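Local coordinates for protein tRNA (guanine-N(1)-)-methyltransferase (Aquifex aeolicus, PDB 1OY5) that transfers a methyl group from S-adenosyl-L-methionine to N1 of guanosine-37 in tRNA, working as a homodimer, at residues Pro5-Val10 with Lys35-Pro40; Pro69-Tyr74 with Glu122-Ile127. All coordinates share one frame; numbering follows the deposited sequence.

Contact 1 of 2, residues Pro5-Val10 with Lys35-Pro40; sequences PLRFFV and KVEVYP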
loop_
_atom_site.group_PDB
_atom_site.type_symbol
_atom_site.label_atom_id
_atom_site.label_comp_id
_atom_site.label_asym_id
_atom_site.label_seq_id
_atom_site.Cartn_x
_atom_site.Cartn_y
_atom_site.Cartn_z
ATOM N N PRO A 5 -16.952 3.473 -18.136
ATOM C CA PRO A 5 -16.450 3.936 -16.844
ATOM C C PRO A 5 -15.881 2.662 -16.232
ATOM O O PRO A 5 -16.710 1.764 -15.913
ATOM C CB PRO A 5 -17.699 4.367 -16.047
ATOM C CG PRO A 5 -18.756 3.642 -16.575
ATOM C CD PRO A 5 -18.415 3.549 -17.991
ATOM N N LEU A 6 -14.557 2.523 -16.121
ATOM C CA LEU A 6 -13.983 1.325 -15.461
ATOM C C LEU A 6 -14.585 1.102 -14.052
ATOM O O LEU A 6 -14.578 1.981 -13.212
ATOM C CB LEU A 6 -12.464 1.413 -15.376
ATOM C CG LEU A 6 -11.720 0.421 -14.482
ATOM C CD1 LEU A 6 -12.012 -0.941 -14.836
ATOM C CD2 LEU A 6 -10.236 0.606 -14.613
ATOM N N ARG A 7 -15.142 -0.067 -13.817
ATOM C CA ARG A 7 -15.789 -0.360 -12.535
ATOM C C ARG A 7 -15.003 -1.358 -11.644
ATOM O O ARG A 7 -14.587 -2.422 -12.111
ATOM C CB ARG A 7 -17.171 -0.955 -12.800
ATOM C CG ARG A 7 -18.166 -0.047 -13.427
ATOM C CD ARG A 7 -19.579 -0.531 -13.226
ATOM N NE ARG A 7 -20.596 0.409 -13.688
ATOM C CZ ARG A 7 -20.840 0.703 -14.964
ATOM N NH1 ARG A 7 -20.112 0.173 -15.939
ATOM N NH2 ARG A 7 -21.806 1.564 -15.278
ATOM N N PHE A 8 -14.808 -0.985 -10.381
ATOM C CA PHE A 8 -14.146 -1.820 -9.395
ATOM C C PHE A 8 -15.141 -2.352 -8.412
ATOM O O PHE A 8 -16.106 -1.666 -8.041
ATOM C CB PHE A 8 -13.114 -1.027 -8.588
ATOM C CG PHE A 8 -11.834 -0.765 -9.313
ATOM C CD1 PHE A 8 -10.893 -1.771 -9.497
ATOM C CD2 PHE A 8 -11.576 0.503 -9.837
ATOM C CE1 PHE A 8 -9.703 -1.517 -10.194
ATOM C CE2 PHE A 8 -10.360 0.771 -10.510
ATOM C CZ PHE A 8 -9.434 -0.244 -10.687
ATOM N N PHE A 9 -14.894 -3.587 -7.963
ATOM C CA PHE A 9 -15.741 -4.237 -6.969
ATOM C C PHE A 9 -14.794 -4.737 -5.902
ATOM O O PHE A 9 -13.957 -5.573 -6.168
ATOM C CB PHE A 9 -16.529 -5.360 -7.619
ATOM C CG PHE A 9 -17.382 -4.895 -8.733
ATOM C CD1 PHE A 9 -18.600 -4.308 -8.482
ATOM C CD2 PHE A 9 -16.946 -4.973 -10.036
ATOM C CE1 PHE A 9 -19.377 -3.859 -9.505
ATOM C CE2 PHE A 9 -17.720 -4.492 -11.066
ATOM C CZ PHE A 9 -18.917 -3.934 -10.798
ATOM N N VAL A 10 -14.899 -4.225 -4.689
ATOM C CA VAL A 10 -13.899 -4.571 -3.679
ATOM C C VAL A 10 -14.522 -5.379 -2.536
ATOM O O VAL A 10 -15.239 -4.810 -1.681
ATOM C CB VAL A 10 -13.238 -3.300 -3.093
ATOM C CG1 VAL A 10 -12.071 -3.652 -2.317
ATOM C CG2 VAL A 10 -12.832 -2.381 -4.163
ATOM N N LYS A 35 -14.992 8.397 -14.976
ATOM C CA LYS A 35 -14.009 7.497 -15.568
ATOM C C LYS A 35 -13.906 6.260 -14.744
ATOM O O LYS A 35 -13.443 5.237 -15.200
ATOM C CB LYS A 35 -12.635 8.169 -15.672
ATOM C CG LYS A 35 -12.677 9.500 -16.416
ATOM C CD LYS A 35 -13.597 9.424 -17.617
ATOM C CE LYS A 35 -13.568 10.681 -18.502
ATOM N NZ LYS A 35 -13.943 10.296 -19.912
ATOM N N VAL A 36 -14.292 6.332 -13.490
ATOM C CA VAL A 36 -14.282 5.119 -12.697
ATOM C C VAL A 36 -15.381 5.124 -11.695
ATOM O O VAL A 36 -15.936 6.169 -11.358
ATOM C CB VAL A 36 -12.995 4.924 -11.954
ATOM C CG1 VAL A 36 -11.827 5.050 -12.906
ATOM C CG2 VAL A 36 -12.885 5.956 -10.887
ATOM N N GLU A 37 -15.693 3.915 -11.265
ATOM C CA GLU A 37 -16.632 3.660 -10.197
ATOM C C GLU A 37 -16.029 2.573 -9.296
ATOM O O GLU A 37 -15.406 1.626 -9.743
ATOM C CB GLU A 37 -17.970 3.207 -10.746
ATOM C CG GLU A 37 -18.785 4.304 -11.408
ATOM C CD GLU A 37 -20.024 3.735 -12.066
ATOM O OE1 GLU A 37 -20.289 2.518 -11.908
ATOM O OE2 GLU A 37 -20.691 4.470 -12.816
ATOM N N VAL A 38 -16.240 2.747 -8.004
ATOM C CA VAL A 38 -15.685 1.910 -6.970
ATOM C C VAL A 38 -16.816 1.457 -6.111
ATOM O O VAL A 38 -17.392 2.240 -5.395
ATOM C CB VAL A 38 -14.701 2.728 -6.069
ATOM C CG1 VAL A 38 -14.264 1.916 -4.868
ATOM C CG2 VAL A 38 -13.523 3.147 -6.848
ATOM N N TYR A 39 -17.101 0.172 -6.157
ATOM C CA TYR A 39 -18.145 -0.413 -5.363
ATOM C C TYR A 39 -17.588 -1.303 -4.243
ATOM O O TYR A 39 -17.280 -2.455 -4.434
ATOM C CB TYR A 39 -19.042 -1.284 -6.223
ATOM C CG TYR A 39 -19.739 -0.600 -7.328
ATOM C CD1 TYR A 39 -21.055 -0.167 -7.162
ATOM C CD2 TYR A 39 -19.131 -0.444 -8.581
ATOM C CE1 TYR A 39 -21.729 0.426 -8.166
ATOM C CE2 TYR A 39 -19.798 0.153 -9.591
ATOM C CZ TYR A 39 -21.103 0.596 -9.388
ATOM O OH TYR A 39 -21.805 1.224 -10.386
ATOM N N PRO A 40 -17.542 -0.785 -3.042
ATOM C CA PRO A 40 -17.159 -1.604 -1.892
ATOM C C PRO A 40 -18.269 -2.636 -1.618
ATOM O O PRO A 40 -19.448 -2.306 -1.590
ATOM C CB PRO A 40 -17.048 -0.596 -0.757
ATOM C CG PRO A 40 -17.698 0.703 -1.259
ATOM C CD PRO A 40 -17.883 0.604 -2.697
#
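L6 to V10 runs alongside V36 to P40 in parallel, the two strand axes 4.7 Å apart at closest approach and 13° from each other in direction. The ladder alternates evenly: E37 N donates a hydrogen bond to L6 O, F8 N reaches E37 O at 2.8 Å, Y39 N goes to F8 O, and V10 N bonds to Y39 O. Only the entry is poor, where L6 N makes a weak bond to K35 O. Chain direction and the helices 15-21 and 25-33 between the strands make this a beta-alpha-beta crossover at the sheet edge, with 36-42 outermost.

The face bearing L6, F8, V10, V36 and V38 is the packed one. Across the strands these side chains touch lightly, F8 CD2 lying 4.4 Å from V38 CG2; helices 143-155 and 25-33 and strand 109-114 add to their burial.

On the other face, F9 and Y39 form the closed part. They lie side by side with planes 13° apart, yet the rings are slid so far that they barely overlap, their centroids 5.2 Å apart, and Y81 meets both. The R7-E37 end, both residues partly exposed, is the looser, solvent side. Extended from CG to NE, R7 runs beside E37 and forms a salt bridge with it, NE to OE1 2.8 Å, whose hydrogen bond is bent and weak; guanidinium and carboxylate planes stand 83° apart. The Y39 hydroxyl donates to the same OE1 from above the carboxylate plane, and its oxygen also lies at the guanidinium edge without bonding to it. With an arginine and a phenol hydroxyl both turned to OE1, E37 is likely to stay ionised, its charge met by R7 across the strands and by Y39 on its own strand.

Contact 2 of 2, residues Pro69-Tyr74 with Glu122-Ile127; sequences PIYEAY and ERVKKI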
loop_
_atom_site.group_PDB
_atom_site.type_symbol
_atom_site.label_atom_id
_atom_site.label_comp_id
_atom_site.label_asym_id
_atom_site.label_seq_id
_atom_site.Cartn_x
_atom_site.Cartn_y
_atom_site.Cartn_z
ATOM N N PRO A 69 -19.359 -16.781 1.189
ATOM C CA PRO A 69 -19.658 -15.351 1.070
ATOM C C PRO A 69 -18.957 -14.710 -0.108
ATOM O O PRO A 69 -19.535 -13.867 -0.807
ATOM C CB PRO A 69 -19.182 -14.780 2.409
ATOM C CG PRO A 69 -19.098 -15.928 3.296
ATOM C CD PRO A 69 -18.709 -17.105 2.469
ATOM N N ILE A 70 -17.714 -15.102 -0.338
ATOM C CA ILE A 70 -16.995 -14.617 -1.514
ATOM C C ILE A 70 -17.636 -15.124 -2.813
ATOM O O ILE A 70 -17.728 -14.394 -3.783
ATOM C CB ILE A 70 -15.522 -15.000 -1.426
ATOM C CG1 ILE A 70 -14.849 -14.217 -0.297
ATOM C CG2 ILE A 70 -14.807 -14.761 -2.772
ATOM C CD1 ILE A 70 -13.461 -14.686 -0.055
ATOM N N TYR A 71 -18.072 -16.374 -2.843
ATOM C CA TYR A 71 -18.704 -16.920 -4.061
ATOM C C TYR A 71 -20.058 -16.237 -4.314
ATOM O O TYR A 71 -20.409 -15.884 -5.436
ATOM C CB TYR A 71 -18.867 -18.437 -3.964
ATOM C CG TYR A 71 -17.765 -19.184 -4.656
ATOM C CD1 TYR A 71 -17.752 -19.319 -6.041
ATOM C CD2 TYR A 71 -16.728 -19.753 -3.937
ATOM C CE1 TYR A 71 -16.740 -20.007 -6.688
ATOM C CE2 TYR A 71 -15.710 -20.443 -4.574
ATOM C CZ TYR A 71 -15.732 -20.567 -5.954
ATOM O OH TYR A 71 -14.728 -21.242 -6.575
ATOM N N GLU A 72 -20.803 -16.057 -3.242
ATOM C CA GLU A 72 -22.056 -15.319 -3.278
ATOM C C GLU A 72 -21.804 -13.872 -3.796
ATOM O O GLU A 72 -22.488 -13.379 -4.671
ATOM C CB GLU A 72 -22.618 -15.270 -1.855
ATOM C CG GLU A 72 -24.071 -15.641 -1.691
ATOM C CD GLU A 72 -24.410 -16.965 -2.301
ATOM O OE1 GLU A 72 -24.193 -17.992 -1.631
ATOM O OE2 GLU A 72 -24.902 -16.969 -3.460
ATOM N N ALA A 73 -20.811 -13.193 -3.250
ATOM C CA ALA A 73 -20.527 -11.844 -3.693
ATOM C C ALA A 73 -20.163 -11.802 -5.196
ATOM O O ALA A 73 -20.597 -10.901 -5.935
ATOM C CB ALA A 73 -19.419 -11.261 -2.873
ATOM N N TYR A 74 -19.328 -12.762 -5.607
ATOM C CA TYR A 74 -18.918 -12.928 -6.990
ATOM C C TYR A 74 -20.166 -13.089 -7.865
ATOM O O TYR A 74 -20.352 -12.335 -8.830
ATOM C CB TYR A 74 -17.972 -14.136 -7.100
ATOM C CG TYR A 74 -17.561 -14.535 -8.510
ATOM C CD1 TYR A 74 -18.149 -15.624 -9.133
ATOM C CD2 TYR A 74 -16.588 -13.848 -9.194
ATOM C CE1 TYR A 74 -17.798 -16.016 -10.405
ATOM C CE2 TYR A 74 -16.213 -14.228 -10.481
ATOM C CZ TYR A 74 -16.842 -15.322 -11.073
ATOM O OH TYR A 74 -16.553 -15.721 -12.338
ATOM N N GLU A 122 -8.750 -21.933 -0.212
ATOM C CA GLU A 122 -8.227 -22.130 -1.563
ATOM C C GLU A 122 -9.285 -22.257 -2.650
ATOM O O GLU A 122 -9.047 -21.844 -3.768
ATOM C CB GLU A 122 -7.339 -23.380 -1.621
ATOM C CG GLU A 122 -5.877 -23.089 -1.373
ATOM C CD GLU A 122 -5.241 -22.335 -2.510
ATOM O OE1 GLU A 122 -5.116 -22.953 -3.565
ATOM O OE2 GLU A 122 -4.901 -21.123 -2.338
ATOM N N ARG A 123 -10.437 -22.835 -2.338
ATOM C CA ARG A 123 -11.451 -23.078 -3.355
ATOM C C ARG A 123 -11.946 -21.790 -4.047
ATOM O O ARG A 123 -12.653 -21.817 -5.061
ATOM C CB ARG A 123 -12.612 -23.854 -2.744
ATOM C CG ARG A 123 -12.241 -25.261 -2.317
ATOM C CD ARG A 123 -13.224 -25.888 -1.337
ATOM N NE ARG A 123 -13.190 -25.234 -0.029
ATOM C CZ ARG A 123 -13.999 -25.526 0.994
ATOM N NH1 ARG A 123 -14.923 -26.472 0.885
ATOM N NH2 ARG A 123 -13.875 -24.882 2.141
ATOM N N VAL A 124 -11.578 -20.654 -3.482
ATOM C CA VAL A 124 -11.959 -19.387 -4.054
ATOM C C VAL A 124 -11.131 -19.165 -5.295
ATOM O O VAL A 124 -11.568 -18.482 -6.240
ATOM C CB VAL A 124 -11.694 -18.265 -3.069
ATOM C CG1 VAL A 124 -11.700 -16.925 -3.741
ATOM C CG2 VAL A 124 -12.740 -18.320 -1.961
ATOM N N LYS A 125 -9.940 -19.762 -5.283
ATOM C CA LYS A 125 -8.983 -19.618 -6.365
ATOM C C LYS A 125 -9.527 -20.014 -7.735
ATOM O O LYS A 125 -9.003 -19.581 -8.727
ATOM C CB LYS A 125 -7.722 -20.424 -6.059
ATOM C CG LYS A 125 -6.878 -19.862 -4.913
ATOM C CD LYS A 125 -6.475 -18.420 -5.159
ATOM C CE LYS A 125 -5.254 -18.037 -4.331
ATOM N NZ LYS A 125 -5.300 -18.469 -2.926
ATOM N N LYS A 126 -10.577 -20.806 -7.796
ATOM C CA LYS A 126 -11.132 -21.213 -9.068
ATOM C C LYS A 126 -11.731 -20.064 -9.858
ATOM O O LYS A 126 -11.914 -20.176 -11.058
ATOM C CB LYS A 126 -12.190 -22.297 -8.879
ATOM C CG LYS A 126 -11.679 -23.528 -8.151
ATOM C CD LYS A 126 -10.648 -24.301 -8.959
ATOM C CE LYS A 126 -9.211 -23.859 -8.671
ATOM N NZ LYS A 126 -8.693 -24.270 -7.317
ATOM N N ILE A 127 -12.077 -18.972 -9.202
ATOM C CA ILE A 127 -12.644 -17.846 -9.919
ATOM C C ILE A 127 -11.722 -16.667 -9.837
ATOM O O ILE A 127 -12.145 -15.567 -10.166
ATOM C CB ILE A 127 -13.998 -17.419 -9.329
ATOM C CG1 ILE A 127 -13.803 -16.884 -7.889
ATOM C CG2 ILE A 127 -14.984 -18.564 -9.424
ATOM C CD1 ILE A 127 -15.027 -16.413 -7.189
#
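Y71 and V124 mark the closest backbone approach, 7.2 Å between their CA atoms, where helix 67-81 comes up against the 3-10 segment 122-126. Y71 bridges the gap endwise. With chi1 at -97° its ring reaches across until OH donates to R123 O at 2.6 Å. That carbonyl oxygen lies at the ring edge, in its plane, and the hydroxyl is tilted only 18° from the carbonyl plane. A phenylalanine here would probably leave R123 O without its hydroxyl partner and the 3-10 backbone less firmly tied to the helix.

I127 fits between the rings of Y71 and Y74. With CG1 between the backbone N and the carbonyl carbon (chi1 65°), its CD1 is carried over one face of each ring: CH-pi contacts put it 3.7 Å from the Y74 ring centroid and 4.3 Å from that of Y71, off-centre in both cases. CG2 of the same isoleucine rests against Y71 CE1 at 3.6 Å, and its CB reaches the far end of Y74.

The 3-10 segment belongs to the loop between strands 109-114 and 130-131, the region that in SPOUT methyltransferases contributes to the knotted cofactor site; G115 and L134 to L139, probably S-adenosyl-L-methionine ligands as in related enzymes, flank it in sequence. On the sheet side, I70 and V124 cross at about a right angle, CG2 to CG1 at 3.9 Å, and both side chains also lean on I113. The R123 guanidinium turns away from the helix: NH2 forms a salt bridge with D121, while NH1 bonds to P185 O of the second subunit, and Y71 packs on R189 of that same neighbouring chain.

In the fold
From the N terminus, strand 6-12 leads through helices 15-21 and 25-33 and returns as strand 36-42; contact 1 closes that loop at one edge of the parallel sheet. After the small antiparallel pair 53-54 and 64-65, helix 67-81 begins, so contact 2 follows in series, neither crossing the first nor enclosed by it. Its longer loop takes in strands 85-89 and 109-114 before closing on the turn that precedes strand 130-131. The contact centres are about 19 Å apart and the nearest atoms about 7 Å, so the two do not touch, but helix 67-81 joins their surroundings: its last residue, Y81, reaches contact 1, while residues 69-74 meet the 3-10 segment, with Y71 also touching the second subunit.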